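Local coordinates for De Novo Protein OR329 (Artificial gene, PDB 4HXT) that is a computationally designed armadillo-repeat protein of artificial origin, probably intended for work on self-assembling cyclic homo-oligomers, at residues 143-148 / 184-189; 190-195 / 232-237. One frame throughout, in Å; residues are numbered along the deposited sequence.

In the fold
Both contacts pair equivalent helices of successive armadillo repeats, and they share helix 184-197. Contact 1 joins the N-terminal part of that helix to helix 142-155; contact 2 joins the next six residues, further along it, to helix 226-241. Their centres lie 15 Å apart, and along the chain they come in series, contact 1 closing before contact 2 opens. Contact 1 lies at the surface and rests on a charge network, whereas contact 2 is buried and built on alanines overlaid by the guanidinium of Arg234. With crossing angles of 20° and 22°, nearly the same turn is made at these two steps, consistent with a superhelical solenoid.

Contact 1 of 2, residues 143-148 / 184-189; sequences EVQKEA and SEVQKE
Lys146 lies against Glu185 where two helices of an armadillo-repeat stack run side by side; the axes of segments 143-148 and 184-189 approach to 8.8 Å and cross at 20°. The lysine leaves its helix with CG anti to the backbone N (chi1 -173°), and its CB comes first, looking across at CG2 of Val186. CG then touches CB of Glu185. CD packs closer on that same Glu185 CB, at 3.6 Å, and comes closest of all to Glu185 OE1, at 3.1 Å. Here the chain bends (chi3 77°), and the turn carries CE past the same oxygen and the ammonium back toward its own helix. NZ of Lys146 therefore ends between two carboxylates, 3.6 Å from Glu185 OE1 and 3.6 Å from Glu143 OE1. Both are salt bridges, one across the helices and one within a helix, and together they make a network. A lysine suits the place because its methylenes can pack along the neighbouring helix while its charge stands between two acids; Glu143 OE2 and Glu185 OE1 approach to 4.3 Å, a repulsion that the ammonium probably offsets.

Beside these charges, the buried Val186 sets its CG2 branch against the backbone N of Lys146 and, at 4.1 Å, CB of Gln145, whose amide NE2 turns elsewhere, to the backbone oxygen of Leu137. One turn further on, Glu189 gives its carboxylate to Arg192 of its own helix and uses its aliphatic part for the contact: CG lies 4.1 Å from the backbone O of Lys146.

Contact 2 of 2, residues 190-195 / 232-237; sequences AARALA and AQRALE
Arg234 lays one face of its guanidinium over the methyl of Ala195, whose CB sits 3.4 Å from the plane and over its centre. The two residues belong to matching helices of consecutive armadillo repeats, whose segments 190-195 and 232-237 run at 22° to each other. The arginine chain runs out from its helix, then bends at chi3 (70°), bringing the flat group over Ala195. Arg192 lies alongside, pointing the same way, with its guanidinium plane turned 27° from that of Arg234. CG of Arg192 meets the edge of the Arg234 guanidinium, in its plane, 4.0 Å from Arg234 NH2. The acid beside each arginine, Glu189 for Arg192 and Glu231 for Arg234, probably offsets the like charge, while NH2 of Arg234 also bonds OD1 of Asn196. Cut back to an alanine, the Arg234 position would probably leave Glu231 without this cationic partner and the methyl of Ala195 without its flat cover.

Beneath the arginine the helices meet through alanines, whose small side chains allow the axes of the two segments to approach to 8.2 Å. Ala195 and Ala235 face each other with their CA atoms only 3.7 Å apart, a spacing that would be hard to keep with bulkier residues. Their methyl carbons, CB of Ala195 and CB of Ala235, are 3.8 Å apart, and Ala235 CB comes nearer still to the backbone of its partner, 3.5 Å from Ala195 CA.

Contact 1 of 2, residues 143-148 / 184-189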
loop_
_atom_site.group_PDB
_atom_site.type_symbol
_atom_site.label_atom_id
_atom_site.label_comp_id
_atom_site.label_asym_id
_atom_site.label_seq_id
_atom_site.Cartn_x
_atom_site.Cartn_y
_atom_site.Cartn_z
ATOM N N GLU A 143 -9.749 -27.142 0.316
ATOM C CA GLU A 143 -10.079 -25.962 -0.480
ATOM C C GLU A 143 -10.216 -24.708 0.376
ATOM O O GLU A 143 -9.809 -23.618 -0.035
ATOM C CB GLU A 143 -11.382 -26.183 -1.253
ATOM C CG GLU A 143 -11.197 -26.890 -2.576
ATOM C CD GLU A 143 -10.255 -26.139 -3.492
ATOM O OE1 GLU A 143 -10.477 -24.928 -3.716
ATOM O OE2 GLU A 143 -9.293 -26.760 -3.986
ATOM N N VAL A 144 -10.808 -24.860 1.554
ATOM C CA VAL A 144 -10.978 -23.733 2.461
ATOM C C VAL A 144 -9.593 -23.268 2.918
ATOM O O VAL A 144 -9.326 -22.068 2.986
ATOM C CB VAL A 144 -11.850 -24.123 3.678
ATOM C CG1 VAL A 144 -11.822 -23.026 4.723
ATOM C CG2 VAL A 144 -13.284 -24.359 3.228
ATOM N N GLN A 145 -8.713 -24.224 3.220
ATOM C CA GLN A 145 -7.342 -23.909 3.628
ATOM C C GLN A 145 -6.639 -23.081 2.560
ATOM O O GLN A 145 -5.982 -22.090 2.862
ATOM C CB GLN A 145 -6.514 -25.178 3.815
ATOM C CG GLN A 145 -6.664 -25.887 5.134
ATOM C CD GLN A 145 -5.597 -26.952 5.300
ATOM O OE1 GLN A 145 -5.484 -27.859 4.477
ATOM N NE2 GLN A 145 -4.803 -26.842 6.362
ATOM N N LYS A 146 -6.759 -23.523 1.312
ATOM C CA LYS A 146 -6.123 -22.848 0.187
ATOM C C LYS A 146 -6.588 -21.405 0.037
ATOM O O LYS A 146 -5.770 -20.490 -0.082
ATOM C CB LYS A 146 -6.404 -23.601 -1.119
ATOM C CG LYS A 146 -5.635 -23.044 -2.310
ATOM C CD LYS A 146 -6.069 -23.654 -3.638
ATOM C CE LYS A 146 -7.390 -23.080 -4.128
ATOM N NZ LYS A 146 -7.718 -23.558 -5.505
ATOM N N GLU A 147 -7.901 -21.206 0.033
ATOM C CA GLU A 147 -8.461 -19.867 -0.110
ATOM C C GLU A 147 -8.066 -18.968 1.056
ATOM O O GLU A 147 -7.790 -17.783 0.867
ATOM C CB GLU A 147 -9.985 -19.933 -0.215
ATOM C CG GLU A 147 -10.501 -20.629 -1.470
ATOM C CD GLU A 147 -10.015 -19.979 -2.760
ATOM O OE1 GLU A 147 -9.664 -18.779 -2.743
ATOM O OE2 GLU A 147 -10.001 -20.669 -3.800
ATOM N N ALA A 148 -8.042 -19.535 2.259
ATOM C CA ALA A 148 -7.672 -18.774 3.452
ATOM C C ALA A 148 -6.210 -18.346 3.355
ATOM O O ALA A 148 -5.875 -17.193 3.616
ATOM C CB ALA A 148 -7.889 -19.618 4.703
ATOM N N SER A 184 0.118 -29.093 -2.320
ATOM C CA SER A 184 0.963 -28.165 -3.060
ATOM C C SER A 184 0.443 -26.729 -3.045
ATOM O O SER A 184 1.157 -25.809 -2.656
ATOM C CB SER A 184 1.112 -28.639 -4.507
ATOM O OG SER A 184 1.919 -27.743 -5.248
ATOM N N GLU A 185 -0.796 -26.541 -3.485
ATOM C CA GLU A 185 -1.400 -25.214 -3.525
ATOM C C GLU A 185 -1.333 -24.494 -2.178
ATOM O O GLU A 185 -1.045 -23.300 -2.123
ATOM C CB GLU A 185 -2.854 -25.323 -3.986
ATOM C CG GLU A 185 -3.035 -25.196 -5.489
ATOM C CD GLU A 185 -4.234 -25.968 -6.004
ATOM O OE1 GLU A 185 -5.218 -26.121 -5.251
ATOM O OE2 GLU A 185 -4.194 -26.414 -7.171
ATOM N N VAL A 186 -1.598 -25.223 -1.098
ATOM C CA VAL A 186 -1.562 -24.652 0.246
ATOM C C VAL A 186 -0.148 -24.211 0.603
ATOM O O VAL A 186 0.063 -23.119 1.136
ATOM C CB VAL A 186 -2.053 -25.676 1.295
ATOM C CG1 VAL A 186 -1.787 -25.165 2.702
ATOM C CG2 VAL A 186 -3.542 -25.930 1.108
ATOM N N GLN A 187 0.819 -25.066 0.293
ATOM C CA GLN A 187 2.215 -24.779 0.581
ATOM C C GLN A 187 2.684 -23.534 -0.167
ATOM O O GLN A 187 3.360 -22.672 0.397
ATOM C CB GLN A 187 3.063 -25.991 0.194
ATOM C CG GLN A 187 4.541 -25.848 0.449
ATOM C CD GLN A 187 5.295 -27.113 0.083
ATOM O OE1 GLN A 187 5.159 -27.627 -1.025
ATOM N NE2 GLN A 187 6.093 -27.620 1.013
ATOM N N LYS A 188 2.317 -23.439 -1.439
ATOM C CA LYS A 188 2.694 -22.296 -2.259
ATOM C C LYS A 188 2.146 -20.992 -1.673
ATOM O O LYS A 188 2.861 -19.996 -1.582
ATOM C CB LYS A 188 2.184 -22.502 -3.691
ATOM C CG LYS A 188 2.719 -23.787 -4.326
ATOM C CD LYS A 188 2.036 -24.136 -5.647
ATOM C CE LYS A 188 2.400 -23.164 -6.749
ATOM N NZ LYS A 188 1.828 -23.589 -8.057
ATOM N N GLU A 189 0.878 -21.000 -1.272
ATOM C CA GLU A 189 0.255 -19.809 -0.693
ATOM C C GLU A 189 0.859 -19.461 0.669
ATOM O O GLU A 189 1.019 -18.282 1.010
ATOM C CB GLU A 189 -1.251 -20.025 -0.527
ATOM C CG GLU A 189 -2.025 -20.197 -1.828
ATOM C CD GLU A 189 -1.989 -18.964 -2.717
ATOM O OE1 GLU A 189 -1.584 -17.877 -2.245
ATOM O OE2 GLU A 189 -2.382 -19.083 -3.896
#

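Contact 2 of 2, residues 190-195 / 232-237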
loop_
_atom_site.group_PDB
_atom_site.type_symbol
_atom_site.label_atom_id
_atom_site.label_comp_id
_atom_site.label_asym_id
_atom_site.label_seq_id
_atom_site.Cartn_x
_atom_site.Cartn_y
_atom_site.Cartn_z
ATOM N N ALA A 190 1.181 -20.484 1.454
ATOM C CA ALA A 190 1.772 -20.256 2.766
ATOM C C ALA A 190 3.152 -19.625 2.595
ATOM O O ALA A 190 3.528 -18.731 3.348
ATOM C CB ALA A 190 1.880 -21.575 3.530
ATOM N N ALA A 191 3.904 -20.096 1.602
ATOM C CA ALA A 191 5.238 -19.563 1.340
ATOM C C ALA A 191 5.155 -18.112 0.860
ATOM O O ALA A 191 5.966 -17.275 1.261
ATOM C CB ALA A 191 5.953 -20.416 0.296
ATOM N N ARG A 192 4.190 -17.817 -0.010
ATOM C CA ARG A 192 4.025 -16.452 -0.516
ATOM C C ARG A 192 3.606 -15.533 0.633
ATOM O O ARG A 192 4.105 -14.418 0.762
ATOM C CB ARG A 192 2.969 -16.407 -1.630
ATOM C CG ARG A 192 2.773 -15.025 -2.249
ATOM C CD ARG A 192 1.984 -15.101 -3.559
ATOM N NE ARG A 192 0.589 -15.502 -3.375
ATOM C CZ ARG A 192 -0.397 -14.664 -3.068
ATOM N NH1 ARG A 192 -0.142 -13.372 -2.907
ATOM N NH2 ARG A 192 -1.640 -15.114 -2.934
ATOM N N ALA A 193 2.698 -16.008 1.477
ATOM C CA ALA A 193 2.238 -15.202 2.612
ATOM C C ALA A 193 3.401 -14.822 3.523
ATOM O O ALA A 193 3.517 -13.672 3.942
ATOM C CB ALA A 193 1.178 -15.960 3.408
ATOM N N LEU A 194 4.271 -15.788 3.819
ATOM C CA LEU A 194 5.412 -15.523 4.680
ATOM C C LEU A 194 6.419 -14.580 4.030
ATOM O O LEU A 194 7.009 -13.740 4.709
ATOM C CB LEU A 194 6.090 -16.835 5.080
ATOM C CG LEU A 194 5.262 -17.648 6.077
ATOM C CD1 LEU A 194 5.829 -19.046 6.209
ATOM C CD2 LEU A 194 5.245 -16.932 7.434
ATOM N N ALA A 195 6.625 -14.725 2.723
ATOM C CA ALA A 195 7.554 -13.852 2.010
ATOM C C ALA A 195 7.025 -12.426 2.100
ATOM O O ALA A 195 7.793 -11.475 2.261
ATOM C CB ALA A 195 7.676 -14.278 0.533
ATOM N N ALA A 232 10.313 -19.065 -1.101
ATOM C CA ALA A 232 11.190 -19.318 0.036
ATOM C C ALA A 232 12.427 -18.438 -0.053
ATOM O O ALA A 232 12.902 -17.938 0.963
ATOM C CB ALA A 232 11.590 -20.797 0.093
ATOM N N GLN A 233 12.954 -18.250 -1.264
ATOM C CA GLN A 233 14.134 -17.405 -1.450
ATOM C C GLN A 233 13.822 -15.946 -1.154
ATOM O O GLN A 233 14.615 -15.249 -0.526
ATOM C CB GLN A 233 14.677 -17.524 -2.878
ATOM C CG GLN A 233 15.630 -18.694 -3.083
ATOM C CD GLN A 233 16.141 -18.807 -4.513
ATOM O OE1 GLN A 233 16.419 -17.802 -5.170
ATOM N NE2 GLN A 233 16.286 -20.037 -4.994
ATOM N N ARG A 234 12.668 -15.482 -1.625
ATOM C CA ARG A 234 12.267 -14.103 -1.391
ATOM C C ARG A 234 12.072 -13.879 0.112
ATOM O O ARG A 234 12.503 -12.868 0.661
ATOM C CB ARG A 234 10.971 -13.792 -2.147
ATOM C CG ARG A 234 10.504 -12.341 -2.018
ATOM C CD ARG A 234 9.504 -11.973 -3.119
ATOM N NE ARG A 234 8.214 -12.638 -2.964
ATOM C CZ ARG A 234 7.226 -12.194 -2.190
ATOM N NH1 ARG A 234 7.374 -11.076 -1.495
ATOM N NH2 ARG A 234 6.088 -12.868 -2.107
ATOM N N ALA A 235 11.428 -14.835 0.767
ATOM C CA ALA A 235 11.178 -14.742 2.203
ATOM C C ALA A 235 12.499 -14.684 2.969
ATOM O O ALA A 235 12.661 -13.866 3.873
ATOM C CB ALA A 235 10.347 -15.931 2.664
ATOM N N LEU A 236 13.445 -15.544 2.593
ATOM C CA LEU A 236 14.750 -15.577 3.245
ATOM C C LEU A 236 15.503 -14.261 3.079
ATOM O O LEU A 236 16.111 -13.760 4.028
ATOM C CB LEU A 236 15.584 -16.734 2.687
ATOM C CG LEU A 236 15.137 -18.127 3.134
ATOM C CD1 LEU A 236 15.924 -19.197 2.394
ATOM C CD2 LEU A 236 15.336 -18.258 4.636
ATOM N N GLU A 237 15.468 -13.697 1.874
ATOM C CA GLU A 237 16.144 -12.426 1.640
ATOM C C GLU A 237 15.492 -11.300 2.443
ATOM O O GLU A 237 16.179 -10.405 2.943
ATOM C CB GLU A 237 16.140 -12.068 0.152
ATOM C CG GLU A 237 17.372 -12.559 -0.580
ATOM C CD GLU A 237 17.596 -11.838 -1.894
ATOM O OE1 GLU A 237 16.883 -12.148 -2.868
ATOM O OE2 GLU A 237 18.480 -10.953 -1.946
#